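Local coordinates for divalent-cation tolerance protein CutA (Thermotoga maritima, PDB 1O5J) that is probably involved in resistance toward heavy metals, as a homotrimeric member of the CutA family, at residues E98-T102 / E103-W107; A26-I29 / G30-L33. All blocks are in the same frame, centred on the assembly; numbering follows the deposited sequence.

Interaction 1: residues E98-T102 / E103-W107; sequences ENVLT and EYMNW
The strand-to-helix junction where strand 92-100 gives way to the C-terminal helix 102-112 is built from Val100, Leu101 and Thr102 against Glu103, Tyr104, Met105 and Asn106. Leu101 is the N-cap residue. Its O accepts a hydrogen bond from Met105 N at 2.9 Å, with an N-H...O angle of 166°. One residue on, Thr102 O takes Asn106 N at 3.1 Å. Thr102 and Asn106 also run side by side, while Asn106 OD1 is hydrogen-bonded to Arg109 NH2. The ring of Tyr104 meets Val100 at its edge: Val100 CG1 lies close to the ring plane, 3.7 Å from Tyr104 CD2. With CG1 opposite the backbone N (chi1 -177°), Val100 turns this methyl to the helix. Val100 and Met105, the latter present as selenomethionine, both touch Met13 of strand 13-20. Glu103 bends at chi2 (88°), and its carboxylate folds back over the Leu101 side chain, with Leu101 CD2 at 3.4 Å from Glu103 OE1. The same OE1 makes a salt bridge to Arg82 of the second subunit. Pro90 of that subunit packs on Leu101 and Tyr104. A strand of the same subunit pairs antiparallel with Asn99 and Val100, so the sheet runs on across the trimer interface. The first turn is thus held by backbone bonds, while the folded carboxylate pairs its charge with a neighbouring subunit beside an apolar leucine.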
# COMPACT_ATOMS: atom_id res chain seq x y z
N GLU A 98 5.69 9.77 6.24
CA GLU A 98 6.79 10.23 7.04
C GLU A 98 7.60 11.29 6.34
O GLU A 98 7.84 12.35 6.91
CB GLU A 98 7.69 9.04 7.38
CG GLU A 98 7.06 8.12 8.38
CD GLU A 98 6.86 8.82 9.71
OE1 GLU A 98 7.88 9.09 10.38
OE2 GLU A 98 5.69 9.13 10.06
N ASN A 99 8.03 11.02 5.11
CA ASN A 99 8.83 11.99 4.33
C ASN A 99 8.35 11.94 2.90
O ASN A 99 7.64 11.01 2.50
CB ASN A 99 10.34 11.68 4.34
CG ASN A 99 10.97 11.80 5.69
OD1 ASN A 99 11.15 12.92 6.23
ND2 ASN A 99 11.34 10.66 6.26
N VAL A 100 8.74 12.94 2.14
CA VAL A 100 8.33 13.09 0.76
C VAL A 100 9.41 13.87 0.03
O VAL A 100 9.90 14.86 0.54
CB VAL A 100 7.00 13.89 0.64
CG1 VAL A 100 6.52 13.98 -0.85
CG2 VAL A 100 5.90 13.29 1.54
N LEU A 101 9.77 13.43 -1.17
CA LEU A 101 10.65 14.20 -2.04
C LEU A 101 10.16 15.65 -2.19
O LEU A 101 8.98 15.89 -2.52
CB LEU A 101 10.68 13.56 -3.42
CG LEU A 101 11.64 14.18 -4.43
CD1 LEU A 101 13.10 13.88 -4.07
CD2 LEU A 101 11.30 13.64 -5.80
N THR A 102 11.06 16.60 -1.98
CA THR A 102 10.73 18.01 -1.97
C THR A 102 9.98 18.48 -3.21
O THR A 102 8.92 19.08 -3.09
CB THR A 102 12.00 18.81 -1.83
OG1 THR A 102 12.66 18.43 -0.62
CG2 THR A 102 11.68 20.34 -1.69
N GLU A 103 10.54 18.21 -4.39
CA GLU A 103 9.92 18.64 -5.65
C GLU A 103 8.51 18.08 -5.78
O GLU A 103 7.61 18.74 -6.32
CB GLU A 103 10.73 18.16 -6.86
CG GLU A 103 12.23 18.40 -6.77
CD GLU A 103 12.96 17.24 -6.09
OE1 GLU A 103 13.29 16.23 -6.78
OE2 GLU A 103 13.18 17.36 -4.85
N TYR A 104 8.32 16.85 -5.32
CA TYR A 104 7.04 16.17 -5.41
C TYR A 104 6.01 16.78 -4.46
O TYR A 104 4.88 16.98 -4.85
CB TYR A 104 7.18 14.70 -5.10
CG TYR A 104 5.88 13.94 -5.30
CD1 TYR A 104 5.31 13.81 -6.56
CD2 TYR A 104 5.20 13.41 -4.22
CE1 TYR A 104 4.12 13.14 -6.74
CE2 TYR A 104 4.01 12.70 -4.38
CZ TYR A 104 3.47 12.60 -5.64
OH TYR A 104 2.26 11.93 -5.79
N MSE A 105 6.40 17.06 -3.22
CA MSE A 105 5.52 17.74 -2.26
C MSE A 105 5.06 19.10 -2.81
O MSE A 105 3.93 19.50 -2.58
CB MSE A 105 6.24 17.92 -0.93
CG MSE A 105 5.40 18.56 0.20
SE MSE A 105 3.91 17.39 0.85
CE MSE A 105 4.74 15.94 1.18
N ASN A 106 5.94 19.80 -3.52
CA ASN A 106 5.62 21.10 -4.07
C ASN A 106 4.56 20.97 -5.14
O ASN A 106 3.62 21.76 -5.21
CB ASN A 106 6.88 21.79 -4.65
CG ASN A 106 7.86 22.21 -3.58
OD1 ASN A 106 7.49 22.31 -2.42
ND2 ASN A 106 9.13 22.48 -3.98
N TRP A 107 4.70 19.94 -5.97
CA TRP A 107 3.76 19.65 -7.03
C TRP A 107 2.41 19.20 -6.44
O TRP A 107 1.37 19.61 -6.95
CB TRP A 107 4.35 18.56 -7.94
CG TRP A 107 3.43 18.08 -8.99
CD1 TRP A 107 3.28 18.62 -10.21
CD2 TRP A 107 2.50 16.97 -8.92
NE1 TRP A 107 2.34 17.93 -10.92
CE2 TRP A 107 1.83 16.92 -10.15
CE3 TRP A 107 2.16 16.04 -7.94
CZ2 TRP A 107 0.87 15.97 -10.44
CZ3 TRP A 107 1.18 15.13 -8.20
CH2 TRP A 107 0.55 15.08 -9.46

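Interaction 2: residues A26-I29 / G30-L33; sequences ALEI and GRKL
This is a contact along one alpha helix, 23-35, between residues three and four apart; the helix packs against the four-stranded antiparallel sheet of the ferredoxin-like CutA fold. Four successive backbone bonds join the two halves. Gly30 N gives to Ala26 O at 3.0 Å, and Arg31 N to Leu27 O at 3.1 Å. Lys32 N gives to Glu28 O at 3.0 Å, and Leu33 N to Ile29 O at 2.8 Å. The buried side of the helix carries Ala26, Ile29 and Leu33. Ile29 and Leu33 lie side by side and point the same way, with Ile29 CG2 at 4.0 Å from Leu33 CD1. Ile29 rests on Phe20 of strand 13-20 and Leu81 of helix 74-84. Leu33 reaches Phe67 of strand 56-70 and Leu77 of helix 74-84.

Charged side chains gather round Glu28. Its carboxylate has its salt bridge with Lys25, one turn earlier. Lys32, extended beyond CG, runs alongside Glu28. Its NZ stays 4.0 Å from Glu28 OE2, beyond a salt bridge, though the opposite charges probably still attract. Arg31 starts with CG opposite its backbone N (chi1 -180°), then bends at chi2 and chi3. This brings the guanidinium back over Glu28, with Glu28 CA over one face. The carboxylate and guanidinium planes are 42° apart, and the closest side-chain approach of the pair is Glu28 CG to Arg31 NH2, at 3.6 Å.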
# COMPACT_ATOMS: atom_id res chain seq x y z
N ALA A 26 -13.99 3.04 -9.87
CA ALA A 26 -12.80 3.54 -9.22
C ALA A 26 -12.25 4.74 -10.01
O ALA A 26 -11.87 5.76 -9.44
CB ALA A 26 -11.78 2.44 -9.12
N LEU A 27 -12.18 4.61 -11.32
CA LEU A 27 -11.59 5.63 -12.16
C LEU A 27 -12.50 6.85 -12.28
O LEU A 27 -12.02 7.94 -12.49
CB LEU A 27 -11.32 5.11 -13.56
CG LEU A 27 -10.45 3.85 -13.75
CD1 LEU A 27 -10.24 3.50 -15.22
CD2 LEU A 27 -9.16 3.99 -13.09
N GLU A 28 -13.81 6.60 -12.27
CA GLU A 28 -14.81 7.63 -12.33
C GLU A 28 -14.69 8.51 -11.07
O GLU A 28 -14.68 9.74 -11.14
CB GLU A 28 -16.20 7.00 -12.39
CG GLU A 28 -17.36 7.98 -12.59
CD GLU A 28 -18.72 7.34 -12.28
OE1 GLU A 28 -19.41 6.99 -13.25
OE2 GLU A 28 -19.08 7.16 -11.09
N ILE A 29 -14.60 7.88 -9.92
CA ILE A 29 -14.44 8.66 -8.69
C ILE A 29 -13.09 9.41 -8.59
O ILE A 29 -13.03 10.61 -8.19
CB ILE A 29 -14.75 7.76 -7.46
CG1 ILE A 29 -16.25 7.49 -7.42
CG2 ILE A 29 -14.23 8.37 -6.17
CD1 ILE A 29 -16.70 6.36 -6.52
N GLY A 30 -12.01 8.72 -8.98
CA GLY A 30 -10.71 9.36 -9.08
C GLY A 30 -10.78 10.66 -9.88
O GLY A 30 -10.31 11.69 -9.43
N ARG A 31 -11.39 10.59 -11.06
CA ARG A 31 -11.52 11.71 -11.98
C ARG A 31 -12.35 12.83 -11.35
O ARG A 31 -11.98 13.97 -11.44
CB ARG A 31 -12.12 11.25 -13.30
CG ARG A 31 -12.31 12.34 -14.37
CD ARG A 31 -13.72 12.46 -14.97
NE ARG A 31 -14.23 11.23 -15.59
CZ ARG A 31 -15.31 10.54 -15.19
NH1 ARG A 31 -15.65 9.44 -15.85
NH2 ARG A 31 -16.06 10.93 -14.15
N LYS A 32 -13.46 12.49 -10.70
CA LYS A 32 -14.33 13.48 -10.04
C LYS A 32 -13.59 14.15 -8.92
O LYS A 32 -13.72 15.35 -8.73
CB LYS A 32 -15.62 12.80 -9.51
CG LYS A 32 -16.67 12.65 -10.54
CD LYS A 32 -17.92 11.97 -9.99
CE LYS A 32 -18.98 11.82 -11.09
NZ LYS A 32 -20.12 11.02 -10.60
N LEU A 33 -12.78 13.39 -8.18
CA LEU A 33 -11.93 13.96 -7.13
C LEU A 33 -10.82 14.87 -7.65
O LEU A 33 -10.53 15.90 -7.04
CB LEU A 33 -11.33 12.86 -6.28
CG LEU A 33 -12.30 12.03 -5.42
CD1 LEU A 33 -11.53 10.91 -4.77
CD2 LEU A 33 -13.05 12.86 -4.36

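How the interactions relate
Interaction 2 comes first along the chain and interaction 1 near its end. Both belong to the CutA fold. Their centres are about 23 Å apart and their nearest atoms about 11 Å, so they do not touch. Interaction 2 lies within a helix, about 9 Å from the centre of the chain. Interaction 1 sits at a strand-to-helix junction, about 19 Å from that centre. Strand 13-20 links their surroundings: its Met13 meets Val100 and Met105, and its Phe20 meets Ala26 and Ile29. Another subunit reaches both, broadly at 98-107 but at 26-33 through packing of Leu27 on Gln59 of the second subunit.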